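Local coordinates for protein putative marr-family transcriptional repressor (PDB 3ZPL) that binds DNA through winged-helix motifs as a MarR-family regulator, and probably acts as a transcriptional repressor, at residues Glu41-Arg46 with Val134-Gln139; Tyr59-Lys64 with Ser87-Ala92; Arg72-Glu77 with Glu105-Asp110. All blocks are in the same frame, centred on the assembly; numbering follows the deposited sequence.

Contact 1: Glu41-Arg46 with Val134-Gln139; sequences EDHLDR and VDAVRQ. With nucleotides of chain C.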
loop_
_atom_site.group_PDB
_atom_site.type_symbol
_atom_site.label_atom_id
_atom_site.label_comp_id
_atom_site.label_asym_id
_atom_site.label_seq_id
_atom_site.Cartn_x
_atom_site.Cartn_y
_atom_site.Cartn_z
ATOM N N GLU A 41 -4.626 -3.514 1.534
ATOM C CA GLU A 41 -3.391 -4.326 1.586
ATOM C C GLU A 41 -3.470 -5.254 2.788
ATOM O O GLU A 41 -3.063 -6.390 2.697
ATOM C CB GLU A 41 -2.085 -3.524 1.630
ATOM N N ASP A 42 -4.030 -4.774 3.897
ATOM C CA ASP A 42 -4.151 -5.598 5.087
ATOM C C ASP A 42 -5.129 -6.755 4.870
ATOM O O ASP A 42 -4.851 -7.901 5.214
ATOM C CB ASP A 42 -4.611 -4.739 6.260
ATOM C CG ASP A 42 -4.745 -5.522 7.535
ATOM O OD1 ASP A 42 -5.819 -6.093 7.780
ATOM O OD2 ASP A 42 -3.769 -5.588 8.298
ATOM N N HIS A 43 -6.282 -6.433 4.305
ATOM C CA HIS A 43 -7.333 -7.404 4.117
ATOM C C HIS A 43 -6.881 -8.487 3.141
ATOM O O HIS A 43 -7.095 -9.690 3.386
ATOM C CB HIS A 43 -8.601 -6.712 3.629
ATOM C CG HIS A 43 -9.733 -7.650 3.373
ATOM N ND1 HIS A 43 -10.168 -8.562 4.308
ATOM C CD2 HIS A 43 -10.506 -7.833 2.277
ATOM C CE1 HIS A 43 -11.173 -9.258 3.803
ATOM N NE2 HIS A 43 -11.393 -8.838 2.569
ATOM N N LEU A 44 -6.229 -8.065 2.064
ATOM C CA LEU A 44 -5.827 -8.990 1.011
ATOM C C LEU A 44 -4.610 -9.816 1.403
ATOM O O LEU A 44 -4.606 -11.030 1.208
ATOM C CB LEU A 44 -5.581 -8.238 -0.297
ATOM C CG LEU A 44 -6.820 -7.499 -0.817
ATOM C CD1 LEU A 44 -6.580 -6.956 -2.219
ATOM C CD2 LEU A 44 -8.049 -8.388 -0.795
ATOM N N ASP A 45 -3.592 -9.173 1.968
ATOM C CA ASP A 45 -2.454 -9.891 2.550
ATOM C C ASP A 45 -2.928 -10.997 3.472
ATOM O O ASP A 45 -2.407 -12.092 3.424
ATOM C CB ASP A 45 -1.550 -8.974 3.366
ATOM C CG ASP A 45 -0.488 -8.261 2.529
ATOM O OD1 ASP A 45 -0.353 -8.536 1.314
ATOM O OD2 ASP A 45 0.229 -7.419 3.131
ATOM N N ARG A 46 -3.891 -10.705 4.334
ATOM C CA ARG A 46 -4.344 -11.702 5.298
ATOM C C ARG A 46 -5.107 -12.835 4.632
ATOM O O ARG A 46 -4.939 -13.996 4.973
ATOM C CB ARG A 46 -5.234 -11.057 6.360
ATOM C CG ARG A 46 -4.462 -10.205 7.344
ATOM C CD ARG A 46 -5.080 -10.246 8.721
ATOM N NE ARG A 46 -4.234 -11.040 9.602
ATOM C CZ ARG A 46 -4.623 -11.535 10.764
ATOM N NH1 ARG A 46 -5.861 -11.326 11.201
ATOM N NH2 ARG A 46 -3.776 -12.245 11.493
ATOM N N VAL A 134 -10.363 -13.570 -5.730
ATOM C CA VAL A 134 -11.265 -12.773 -6.563
ATOM C C VAL A 134 -12.471 -12.306 -5.748
ATOM O O VAL A 134 -12.775 -11.123 -5.749
ATOM C CB VAL A 134 -11.674 -13.522 -7.843
ATOM C CG1 VAL A 134 -12.795 -12.808 -8.565
ATOM C CG2 VAL A 134 -10.467 -13.648 -8.765
ATOM N N ASP A 135 -13.123 -13.218 -5.027
ATOM C CA ASP A 135 -14.216 -12.840 -4.119
ATOM C C ASP A 135 -13.804 -11.672 -3.235
ATOM O O ASP A 135 -14.450 -10.632 -3.228
ATOM C CB ASP A 135 -14.616 -14.003 -3.188
ATOM C CG ASP A 135 -15.772 -14.867 -3.730
ATOM O OD1 ASP A 135 -16.512 -14.503 -4.699
ATOM O OD2 ASP A 135 -15.948 -15.943 -3.118
ATOM N N ALA A 136 -12.717 -11.868 -2.485
ATOM C CA ALA A 136 -12.228 -10.856 -1.544
ATOM C C ALA A 136 -12.029 -9.487 -2.211
ATOM O O ALA A 136 -12.356 -8.457 -1.627
ATOM C CB ALA A 136 -10.931 -11.320 -0.888
ATOM N N VAL A 137 -11.511 -9.492 -3.436
ATOM C CA VAL A 137 -11.344 -8.261 -4.213
ATOM C C VAL A 137 -12.685 -7.710 -4.712
ATOM O O VAL A 137 -12.850 -6.495 -4.830
ATOM C CB VAL A 137 -10.373 -8.475 -5.390
ATOM C CG1 VAL A 137 -10.374 -7.272 -6.326
ATOM C CG2 VAL A 137 -8.969 -8.730 -4.858
ATOM N N ARG A 138 -13.629 -8.592 -5.024
ATOM C CA ARG A 138 -14.987 -8.157 -5.364
ATOM C C ARG A 138 -15.638 -7.477 -4.167
ATOM O O ARG A 138 -16.058 -6.329 -4.260
ATOM C CB ARG A 138 -15.863 -9.340 -5.803
ATOM C CG ARG A 138 -15.725 -9.711 -7.282
ATOM C CD ARG A 138 -16.906 -10.393 -7.977
ATOM N NE ARG A 138 -16.635 -10.474 -9.422
ATOM C CZ ARG A 138 -16.701 -9.442 -10.276
ATOM N NH1 ARG A 138 -17.022 -8.220 -9.860
ATOM N NH2 ARG A 138 -16.434 -9.627 -11.570
ATOM N N GLN A 139 -15.708 -8.207 -3.056
ATOM C CA GLN A 139 -16.472 -7.791 -1.876
ATOM C C GLN A 139 -15.943 -6.486 -1.315
ATOM O O GLN A 139 -16.711 -5.637 -0.903
ATOM C CB GLN A 139 -16.478 -8.861 -0.779
ATOM P P DC C 15 -0.279 -11.846 9.638
ATOM O OP1 DC C 15 -0.780 -12.589 8.449
ATOM O OP2 DC C 15 -1.118 -10.785 10.250
ATOM O "O5'" DC C 15 0.105 -12.853 10.813
ATOM C "C5'" DC C 15 1.130 -13.848 10.626
ATOM C "C4'" DC C 15 1.555 -14.392 11.968
ATOM O "O4'" DC C 15 2.376 -13.418 12.645
ATOM C "C3'" DC C 15 0.397 -14.701 12.918
ATOM O "O3'" DC C 15 0.302 -16.113 13.107
ATOM C "C2'" DC C 15 0.754 -13.980 14.207
ATOM C "C1'" DC C 15 2.200 -13.579 14.027
ATOM N N1 DC C 15 2.559 -12.314 14.661
ATOM C C2 DC C 15 3.672 -12.269 15.505
ATOM O O2 DC C 15 4.312 -13.311 15.711
ATOM N N3 DC C 15 4.003 -11.101 16.097
ATOM C C4 DC C 15 3.291 -10.000 15.847
ATOM N N4 DC C 15 3.669 -8.866 16.435
ATOM C C5 DC C 15 2.160 -10.015 14.981
ATOM C C6 DC C 15 1.834 -11.181 14.413
#

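Contact 2: Tyr59-Lys64 with Ser87-Ala92; sequences YGLLVK and SRLSHA. With nucleotides of chain D; nucleotides of chain C.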
loop_
_atom_site.group_PDB
_atom_site.type_symbol
_atom_site.label_atom_id
_atom_site.label_comp_id
_atom_site.label_asym_id
_atom_site.label_seq_id
_atom_site.Cartn_x
_atom_site.Cartn_y
_atom_site.Cartn_z
ATOM N N TYR A 59 1.859 -13.389 -4.585
ATOM C CA TYR A 59 0.748 -13.893 -5.396
ATOM C C TYR A 59 0.692 -13.209 -6.760
ATOM O O TYR A 59 0.511 -13.880 -7.793
ATOM C CB TYR A 59 -0.571 -13.689 -4.660
ATOM C CG TYR A 59 -1.771 -14.289 -5.334
ATOM C CD1 TYR A 59 -2.132 -15.609 -5.104
ATOM C CD2 TYR A 59 -2.566 -13.531 -6.181
ATOM C CE1 TYR A 59 -3.254 -16.170 -5.702
ATOM C CE2 TYR A 59 -3.691 -14.073 -6.787
ATOM C CZ TYR A 59 -4.023 -15.399 -6.544
ATOM O OH TYR A 59 -5.127 -15.943 -7.139
ATOM N N GLY A 60 0.848 -11.885 -6.773
ATOM C CA GLY A 60 0.892 -11.110 -8.026
ATOM C C GLY A 60 1.973 -11.585 -8.995
ATOM O O GLY A 60 1.763 -11.614 -10.212
ATOM N N LEU A 61 3.136 -11.959 -8.453
ATOM C CA LEU A 61 4.233 -12.426 -9.281
ATOM C C LEU A 61 3.827 -13.721 -9.977
ATOM O O LEU A 61 4.011 -13.869 -11.184
ATOM C CB LEU A 61 5.490 -12.634 -8.449
ATOM C CG LEU A 61 6.006 -11.431 -7.656
ATOM C CD1 LEU A 61 7.244 -11.795 -6.839
ATOM C CD2 LEU A 61 6.322 -10.254 -8.567
ATOM N N LEU A 62 3.208 -14.636 -9.237
ATOM C CA LEU A 62 2.721 -15.880 -9.831
ATOM C C LEU A 62 1.694 -15.627 -10.910
ATOM O O LEU A 62 1.721 -16.249 -11.955
ATOM C CB LEU A 62 2.106 -16.773 -8.776
ATOM C CG LEU A 62 2.991 -17.146 -7.596
ATOM C CD1 LEU A 62 2.395 -18.359 -6.910
ATOM C CD2 LEU A 62 4.424 -17.424 -8.020
ATOM N N VAL A 63 0.786 -14.701 -10.654
ATOM C CA VAL A 63 -0.255 -14.347 -11.622
ATOM C C VAL A 63 0.354 -13.812 -12.912
ATOM O O VAL A 63 -0.054 -14.193 -14.011
ATOM C CB VAL A 63 -1.217 -13.301 -11.033
ATOM C CG1 VAL A 63 -2.156 -12.748 -12.096
ATOM C CG2 VAL A 63 -2.012 -13.920 -9.897
ATOM N N LYS A 64 1.360 -12.957 -12.795
ATOM C CA LYS A 64 1.954 -12.415 -14.002
ATOM C C LYS A 64 2.703 -13.472 -14.823
ATOM O O LYS A 64 2.733 -13.385 -16.054
ATOM C CB LYS A 64 2.861 -11.235 -13.707
ATOM C CG LYS A 64 3.282 -10.517 -14.975
ATOM C CD LYS A 64 2.118 -10.214 -15.908
ATOM C CE LYS A 64 2.619 -9.668 -17.228
ATOM N NZ LYS A 64 1.496 -9.498 -18.190
ATOM N N SER A 87 15.835 -6.166 -6.204
ATOM C CA SER A 87 16.362 -6.696 -4.953
ATOM C C SER A 87 15.269 -7.430 -4.249
ATOM O O SER A 87 15.398 -8.617 -3.911
ATOM C CB SER A 87 16.801 -5.546 -4.079
ATOM O OG SER A 87 18.120 -5.747 -3.678
ATOM N N ARG A 88 14.159 -6.729 -4.071
ATOM C CA ARG A 88 12.988 -7.316 -3.494
ATOM C C ARG A 88 12.564 -8.526 -4.306
ATOM O O ARG A 88 12.177 -9.547 -3.738
ATOM C CB ARG A 88 11.868 -6.296 -3.478
ATOM C CG ARG A 88 10.601 -6.797 -2.824
ATOM C CD ARG A 88 9.531 -5.754 -3.026
ATOM N NE ARG A 88 8.377 -5.968 -2.167
ATOM C CZ ARG A 88 7.422 -5.067 -2.015
ATOM N NH1 ARG A 88 7.498 -3.909 -2.659
ATOM N NH2 ARG A 88 6.384 -5.313 -1.230
ATOM N N LEU A 89 12.632 -8.422 -5.629
ATOM C CA LEU A 89 12.249 -9.541 -6.482
ATOM C C LEU A 89 13.137 -10.775 -6.290
ATOM O O LEU A 89 12.618 -11.892 -6.235
ATOM C CB LEU A 89 12.264 -9.140 -7.952
ATOM C CG LEU A 89 11.864 -10.264 -8.912
ATOM C CD1 LEU A 89 10.510 -10.863 -8.579
ATOM C CD2 LEU A 89 11.833 -9.700 -10.314
ATOM N N SER A 90 14.456 -10.575 -6.198
ATOM C CA SER A 90 15.373 -11.689 -5.997
ATOM C C SER A 90 15.029 -12.392 -4.713
ATOM O O SER A 90 14.840 -13.606 -4.694
ATOM C CB SER A 90 16.817 -11.231 -5.927
ATOM O OG SER A 90 17.181 -10.599 -7.131
ATOM N N HIS A 91 14.892 -11.629 -3.640
ATOM C CA HIS A 91 14.535 -12.216 -2.355
ATOM C C HIS A 91 13.193 -12.965 -2.456
ATOM O O HIS A 91 13.090 -14.087 -1.979
ATOM C CB HIS A 91 14.471 -11.155 -1.242
ATOM C CG HIS A 91 15.816 -10.673 -0.791
ATOM N ND1 HIS A 91 16.827 -11.535 -0.417
ATOM C CD2 HIS A 91 16.310 -9.425 -0.645
ATOM C CE1 HIS A 91 17.886 -10.834 -0.058
ATOM N NE2 HIS A 91 17.598 -9.551 -0.189
ATOM N N ALA A 92 12.204 -12.364 -3.104
ATOM C CA ALA A 92 10.895 -12.980 -3.225
ATOM C C ALA A 92 10.944 -14.286 -3.998
ATOM O O ALA A 92 10.305 -15.272 -3.600
ATOM C CB ALA A 92 9.923 -12.028 -3.896
ATOM P P DC D 13 8.288 -8.163 0.588
ATOM O OP1 DC D 13 7.096 -7.484 0.018
ATOM O OP2 DC D 13 9.066 -9.103 -0.246
ATOM O "O5'" DC D 13 9.173 -6.983 1.194
ATOM C "C5'" DC D 13 8.518 -5.858 1.835
ATOM C "C4'" DC D 13 9.522 -4.771 2.125
ATOM O "O4'" DC D 13 10.578 -5.335 2.943
ATOM C "C3'" DC D 13 10.198 -4.221 0.867
ATOM O "O3'" DC D 13 10.168 -2.785 0.843
ATOM C "C2'" DC D 13 11.587 -4.845 0.907
ATOM C "C1'" DC D 13 11.839 -4.996 2.394
ATOM N N1 DC D 13 12.808 -6.037 2.790
ATOM C C2 DC D 13 13.773 -5.725 3.751
ATOM O O2 DC D 13 13.788 -4.590 4.232
ATOM N N3 DC D 13 14.676 -6.663 4.114
ATOM C C4 DC D 13 14.620 -7.885 3.580
ATOM N N4 DC D 13 15.517 -8.790 3.986
ATOM C C5 DC D 13 13.627 -8.241 2.618
ATOM C C6 DC D 13 12.761 -7.289 2.241
ATOM P P DT C 6 18.425 -13.263 -9.528
ATOM O OP1 DT C 6 18.063 -14.700 -9.608
ATOM O OP2 DT C 6 17.369 -12.278 -9.205
ATOM O "O5'" DT C 6 19.607 -13.087 -8.477
ATOM C "C5'" DT C 6 20.837 -13.788 -8.648
ATOM C "C4'" DT C 6 21.796 -13.413 -7.543
ATOM O "O4'" DT C 6 22.078 -11.996 -7.565
ATOM C "C3'" DT C 6 21.289 -13.730 -6.135
ATOM O "O3'" DT C 6 22.209 -14.660 -5.561
ATOM C "C2'" DT C 6 21.225 -12.378 -5.444
ATOM C "C1'" DT C 6 22.206 -11.534 -6.240
ATOM N N1 DT C 6 21.924 -10.084 -6.247
ATOM C C2 DT C 6 22.793 -9.226 -5.607
ATOM O O2 DT C 6 23.807 -9.602 -5.040
ATOM N N3 DT C 6 22.435 -7.900 -5.665
ATOM C C4 DT C 6 21.316 -7.365 -6.277
ATOM O O4 DT C 6 21.114 -6.157 -6.231
ATOM C C5 DT C 6 20.442 -8.325 -6.912
ATOM C C7 DT C 6 19.205 -7.839 -7.599
ATOM C C6 DT C 6 20.789 -9.616 -6.869
ATOM P P DT D 14 10.845 -1.977 -0.404
ATOM O OP1 DT D 14 9.952 -0.847 -0.769
ATOM O OP2 DT D 14 11.270 -2.944 -1.461
ATOM O "O5'" DT D 14 12.181 -1.403 0.246
ATOM C "C5'" DT D 14 12.123 -0.688 1.492
ATOM C "C4'" DT D 14 13.511 -0.276 1.916
ATOM O "O4'" DT D 14 14.243 -1.439 2.353
ATOM C "C3'" DT D 14 14.353 0.377 0.818
ATOM O "O3'" DT D 14 14.879 1.602 1.332
ATOM C "C2'" DT D 14 15.430 -0.647 0.498
ATOM C "C1'" DT D 14 15.544 -1.445 1.778
ATOM N N1 DT D 14 15.941 -2.854 1.631
ATOM C C2 DT D 14 16.925 -3.343 2.456
ATOM O O2 DT D 14 17.525 -2.648 3.261
ATOM N N3 DT D 14 17.192 -4.679 2.297
ATOM C C4 DT D 14 16.537 -5.568 1.465
ATOM O O4 DT D 14 16.850 -6.756 1.469
ATOM C C5 DT D 14 15.496 -4.993 0.647
ATOM C C7 DT D 14 14.734 -5.878 -0.291
ATOM C C6 DT D 14 15.245 -3.684 0.779
#

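Contact 3: Arg72-Glu77 with Glu105-Asp110; sequences RLRMTE and EDCPSD. With nucleotides of chain C; nucleotides of chain D.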
loop_
_atom_site.group_PDB
_atom_site.type_symbol
_atom_site.label_atom_id
_atom_site.label_comp_id
_atom_site.label_asym_id
_atom_site.label_seq_id
_atom_site.Cartn_x
_atom_site.Cartn_y
_atom_site.Cartn_z
ATOM N N ARG A 72 6.889 -17.821 -18.095
ATOM C CA ARG A 72 8.187 -17.326 -17.672
ATOM C C ARG A 72 8.339 -15.872 -18.029
ATOM O O ARG A 72 7.655 -15.357 -18.903
ATOM C CB ARG A 72 9.311 -18.152 -18.309
ATOM C CG ARG A 72 9.537 -17.873 -19.795
ATOM C CD ARG A 72 10.435 -18.928 -20.414
ATOM N NE ARG A 72 9.907 -20.244 -20.114
ATOM C CZ ARG A 72 10.641 -21.352 -19.973
ATOM N NH1 ARG A 72 11.969 -21.316 -20.115
ATOM N NH2 ARG A 72 10.038 -22.509 -19.693
ATOM N N LEU A 73 9.301 -15.233 -17.379
ATOM C CA LEU A 73 9.567 -13.820 -17.558
ATOM C C LEU A 73 10.949 -13.551 -16.966
ATOM O O LEU A 73 11.311 -14.120 -15.938
ATOM C CB LEU A 73 8.504 -13.029 -16.792
ATOM C CG LEU A 73 7.784 -11.854 -17.461
ATOM C CD1 LEU A 73 7.259 -12.188 -18.850
ATOM C CD2 LEU A 73 6.645 -11.403 -16.565
ATOM N N ARG A 74 11.733 -12.695 -17.603
ATOM C CA ARG A 74 13.045 -12.348 -17.050
ATOM C C ARG A 74 12.882 -11.453 -15.849
ATOM O O ARG A 74 11.945 -10.674 -15.788
ATOM C CB ARG A 74 13.938 -11.700 -18.109
ATOM C CG ARG A 74 14.556 -12.780 -18.981
ATOM C CD ARG A 74 15.327 -12.186 -20.137
ATOM N NE ARG A 74 16.415 -11.331 -19.692
ATOM C CZ ARG A 74 17.661 -11.358 -20.156
ATOM N NH1 ARG A 74 18.047 -12.221 -21.121
ATOM N NH2 ARG A 74 18.546 -10.500 -19.647
ATOM N N MET A 75 13.825 -11.548 -14.919
ATOM C CA MET A 75 13.718 -10.863 -13.632
ATOM C C MET A 75 13.306 -9.392 -13.727
ATOM O O MET A 75 12.315 -8.982 -13.119
ATOM C CB MET A 75 15.037 -10.956 -12.876
ATOM C CG MET A 75 15.533 -12.377 -12.630
ATOM S SD MET A 75 14.255 -13.511 -12.011
ATOM C CE MET A 75 14.205 -13.014 -10.299
ATOM N N THR A 76 14.062 -8.588 -14.473
ATOM C CA THR A 76 13.787 -7.156 -14.513
ATOM C C THR A 76 12.398 -6.930 -15.068
ATOM O O THR A 76 11.676 -6.044 -14.577
ATOM C CB THR A 76 14.814 -6.365 -15.331
ATOM O OG1 THR A 76 16.112 -6.581 -14.779
ATOM C CG2 THR A 76 14.515 -4.866 -15.298
ATOM N N GLU A 77 12.007 -7.708 -16.077
ATOM C CA GLU A 77 10.669 -7.570 -16.639
ATOM C C GLU A 77 9.611 -7.832 -15.573
ATOM O O GLU A 77 8.603 -7.129 -15.471
ATOM C CB GLU A 77 10.473 -8.553 -17.790
ATOM C CG GLU A 77 11.129 -8.161 -19.104
ATOM C CD GLU A 77 11.308 -9.373 -20.039
ATOM O OE1 GLU A 77 10.483 -10.329 -19.993
ATOM O OE2 GLU A 77 12.309 -9.410 -20.794
ATOM N N GLU A 105 15.895 -20.363 -14.653
ATOM C CA GLU A 105 16.778 -20.817 -15.715
ATOM C C GLU A 105 17.641 -19.660 -16.195
ATOM O O GLU A 105 17.283 -18.485 -16.029
ATOM C CB GLU A 105 15.966 -21.363 -16.890
ATOM C CG GLU A 105 15.712 -22.845 -16.842
ATOM C CD GLU A 105 15.001 -23.367 -18.083
ATOM O OE1 GLU A 105 14.709 -22.580 -19.008
ATOM O OE2 GLU A 105 14.729 -24.595 -18.134
ATOM N N ASP A 106 18.743 -19.992 -16.851
ATOM C CA ASP A 106 19.622 -18.988 -17.443
ATOM C C ASP A 106 19.081 -18.594 -18.812
ATOM O O ASP A 106 18.435 -19.403 -19.472
ATOM C CB ASP A 106 21.055 -19.519 -17.589
ATOM C CG ASP A 106 21.523 -20.293 -16.367
ATOM O OD1 ASP A 106 20.672 -20.773 -15.608
ATOM O OD2 ASP A 106 22.739 -20.439 -16.171
ATOM N N CYS A 107 19.327 -17.345 -19.225
ATOM C CA CYS A 107 19.032 -16.928 -20.588
ATOM C C CYS A 107 20.171 -17.510 -21.434
ATOM O O CYS A 107 21.337 -17.411 -21.054
ATOM C CB CYS A 107 18.947 -15.402 -20.720
ATOM S SG CYS A 107 18.518 -14.829 -22.372
ATOM N N PRO A 108 19.832 -18.165 -22.557
ATOM C CA PRO A 108 20.890 -18.820 -23.321
ATOM C C PRO A 108 21.774 -17.836 -24.142
ATOM O O PRO A 108 22.984 -18.052 -24.239
ATOM C CB PRO A 108 20.125 -19.806 -24.216
ATOM C CG PRO A 108 18.737 -19.274 -24.321
ATOM C CD PRO A 108 18.517 -18.269 -23.219
ATOM N N SER A 109 21.174 -16.779 -24.701
ATOM C CA SER A 109 21.909 -15.779 -25.486
ATOM C C SER A 109 22.723 -14.845 -24.615
ATOM O O SER A 109 23.795 -14.383 -25.013
ATOM C CB SER A 109 20.945 -14.945 -26.335
ATOM N N ASP A 110 22.207 -14.551 -23.432
ATOM C CA ASP A 110 22.854 -13.625 -22.516
ATOM C C ASP A 110 23.084 -14.326 -21.175
ATOM O O ASP A 110 22.161 -14.442 -20.370
ATOM C CB ASP A 110 21.962 -12.400 -22.349
ATOM C CG ASP A 110 22.687 -11.226 -21.725
ATOM O OD1 ASP A 110 23.649 -11.463 -20.954
ATOM O OD2 ASP A 110 22.282 -10.064 -21.987
ATOM P P DA C 5 17.770 -10.328 -15.556
ATOM O OP1 DA C 5 17.475 -11.679 -16.085
ATOM O OP2 DA C 5 16.726 -9.273 -15.582
ATOM O "O5'" DA C 5 18.365 -10.524 -14.094
ATOM C "C5'" DA C 5 19.442 -11.447 -13.918
ATOM C "C4'" DA C 5 20.069 -11.294 -12.552
ATOM O "O4'" DA C 5 20.644 -9.987 -12.374
ATOM C "C3'" DA C 5 19.153 -11.465 -11.339
ATOM O "O3'" DA C 5 19.127 -12.833 -10.927
ATOM C "C2'" DA C 5 19.771 -10.529 -10.300
ATOM C "C1'" DA C 5 20.996 -9.965 -11.014
ATOM N N9 DA C 5 21.380 -8.604 -10.653
ATOM C C8 DA C 5 20.757 -7.424 -10.971
ATOM N N7 DA C 5 21.329 -6.367 -10.449
ATOM C C5 DA C 5 22.404 -6.886 -9.740
ATOM C C6 DA C 5 23.393 -6.281 -8.946
ATOM N N6 DA C 5 23.475 -4.965 -8.742
ATOM N N1 DA C 5 24.313 -7.083 -8.366
ATOM C C2 DA C 5 24.223 -8.403 -8.562
ATOM N N3 DA C 5 23.334 -9.091 -9.281
ATOM C C4 DA C 5 22.443 -8.262 -9.852
ATOM P P DT D 22 27.740 -12.790 -21.744
ATOM O OP1 DT D 22 26.548 -13.333 -22.434
ATOM O OP2 DT D 22 29.056 -13.452 -21.919
ATOM O "O5'" DT D 22 27.814 -11.250 -22.138
ATOM C "C5'" DT D 22 26.624 -10.564 -22.586
ATOM C "C4'" DT D 22 26.813 -9.067 -22.524
ATOM O "O4'" DT D 22 27.693 -8.735 -21.434
ATOM C "C3'" DT D 22 27.461 -8.459 -23.766
ATOM O "O3'" DT D 22 26.455 -7.946 -24.643
ATOM C "C2'" DT D 22 28.357 -7.352 -23.226
ATOM C "C1'" DT D 22 28.279 -7.475 -21.712
ATOM N N1 DT D 22 29.569 -7.402 -20.996
ATOM C C2 DT D 22 29.924 -6.188 -20.454
ATOM O O2 DT D 22 29.254 -5.176 -20.591
ATOM N N3 DT D 22 31.116 -6.190 -19.777
ATOM C C4 DT D 22 31.958 -7.266 -19.572
ATOM O O4 DT D 22 32.983 -7.121 -18.914
ATOM C C5 DT D 22 31.514 -8.514 -20.150
ATOM C C7 DT D 22 32.364 -9.736 -19.983
ATOM C C6 DT D 22 30.351 -8.522 -20.816
#

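Contact 1: Glu41-Arg46 with Val134-Gln139
In the helical part of the MarR fold, Leu44 on helix 24-52 reaches across to Ala136 and Val137 on helix 120-142. The two segments run nearly antiparallel, at 161°, with their axes 10.4 Å apart. Both branches of Leu44 are used. CG lies anti to the carbonyl carbon (chi1 -61°), which carries the two methyls out toward the other helix. There CD1 meets Val137 CG2 at 4.0 Å, the two side chains crossing at about a right angle. Leu44 CD2 is shared by that same valine methyl, 4.2 Å from Val137 CG2, and Ala136 CB, at 4.1 Å. Ala136 points toward helix 24-52, and its small side chain leaves room for the leucine fork and the His43 ring. His43 brings its NE2 to 4.3 Å from Ala136 CB, a loose approach at the margin of the patch.

The second subunit closes over this site: its Trp30 packs on both Leu44 and Val137, while its Leu164 lies on His43. Three further links to that subunit are ionic, Asp42 with its Arg177, Arg46 with its Asp172 and Arg138 with its Glu26. Arg46 also faces the DNA. Its bent chain puts the phosphorus of DC15 of chain C in the guanidinium plane, but OP2 itself approaches obliquely. The two hydrogen bonds converging on that oxygen, from Arg46 NE to OP2 at 3.2 Å and from Arg46 NH2 to OP2 at 3.3 Å, are therefore bent and weak. No hydrogen bond joins the two segments themselves. Their attachment is one of methyl packing, which carries little directional constraint, while charged side chains on the same segments make the directional links to the partner subunit and, more weakly, to the DNA backbone.

Contact 2: Tyr59-Lys64 with Ser87-Ala92
This is a small, buried, wholly apolar contact in which Leu61 of helix 56-66 meets Leu89 and Ala92 on the inward side of helix 86-98. A single methyl of Leu61 does the touching: CD1 lies 3.8 Å from Leu89 CD1, and the same Leu61 CD1 stands 4.0 Å from Ala92 CB. Leu61 points toward the facing helix, whereas Leu89 starts off to one side and reaches inward by its end. The two leucine side chains slant across one another. Alanine suits position 92 because its short methyl still leaves room for the leucine tip. Leu61 also packs on Ala82, and Leu89 on Met75, Leu78 and Ala79, all of helix 75-82.

Helices 75-82 and 86-98 form the helix-turn-helix of the winged-helix domain, the latter being its recognition helix, and residues flanking Leu89 and Ala92 meet the DNA. Arg88 is extended from CG to NE, with CG anti to the backbone N (chi1 -177°), and this carries the guanidinium to the phosphate of DC13 of chain D. NE and NH2 both donate to one oxygen lying in the guanidinium plane, the bond from Arg88 NH2 to OP1 being 2.6 Å long and that from Arg88 NE to OP1 3.0 Å. C3' of the same nucleotide lies over one face, offset toward the rim. Ser90 OG stands 2.7 Å from OP2 of DT6 of chain C, with Arg86 O also beside it. Base edges are met by His91 NE2, hydrogen-bonded to a guanine O6, and by Ser87 OG, hydrogen-bonded to a cytosine N4, consistent with sequence recognition.

Contact 3: Arg72-Glu77 with Glu105-Asp110
Arg72 and Glu105 form the salt bridge of this surface contact, with Arg72 NH1 3.2 Å from Glu105 OE1. The carboxylate oxygen sits at the guanidinium edge, but the two planes are turned 68° apart, and the hydrogen bond is weak. A bend at chi3 (52°) turns the arginine end toward Glu105, whose other oxygen, OE2, pairs with Arg103. Arg72 NE is held by Arg70 O.

Arg74, at the N-cap position of helix 75-82, turns its guanidinium edge to Asp110, NH1 lying 4.1 Å from Asp110 CB; that carboxylate pairs with Arg112. Arg74 NE also lies 3.8 Å from OP1 of DA5 of chain C, where a positive charge suits the phosphate. Thr76 grips the other oxygen twice: its N donates to OP2 at 3.0 Å and its OG1 to OP2 at 2.9 Å.

Strands 102-106 and 114-118, with the loop carrying Asp110, form the wing of the winged-helix fold, and Asp110 OD1 comes to 3.5 Å from C5' of DT22 of chain D. Strand 72-74 completes the antiparallel sheet beside strand 114-118, whose Phe115 and Ile117 pack against the Arg72 side chain, while Leu73 packs on helices 56-66 and 75-82.

Contacts 2 and 3 belong to one DNA-binding unit: their centres are about 14 Å apart and they touch, Lys64 CG lying 3.8 Å from Leu73 CD2. Helices 75-82 and 86-98, one from each, meet successive nucleotides of chain C, DA5 at Thr76 and DT6 at Ser90. Contact 1 stands apart, its centre about 18 Å from that of contact 2 and about 31 Å from that of contact 3, on the opposite side of the chain's centre from contact 3. It joins the helices next to the second subunit, yet Arg46 brings it to DC15 of chain C, so segments of all three contacts carry side chains that reach the DNA, weakly in contact 1.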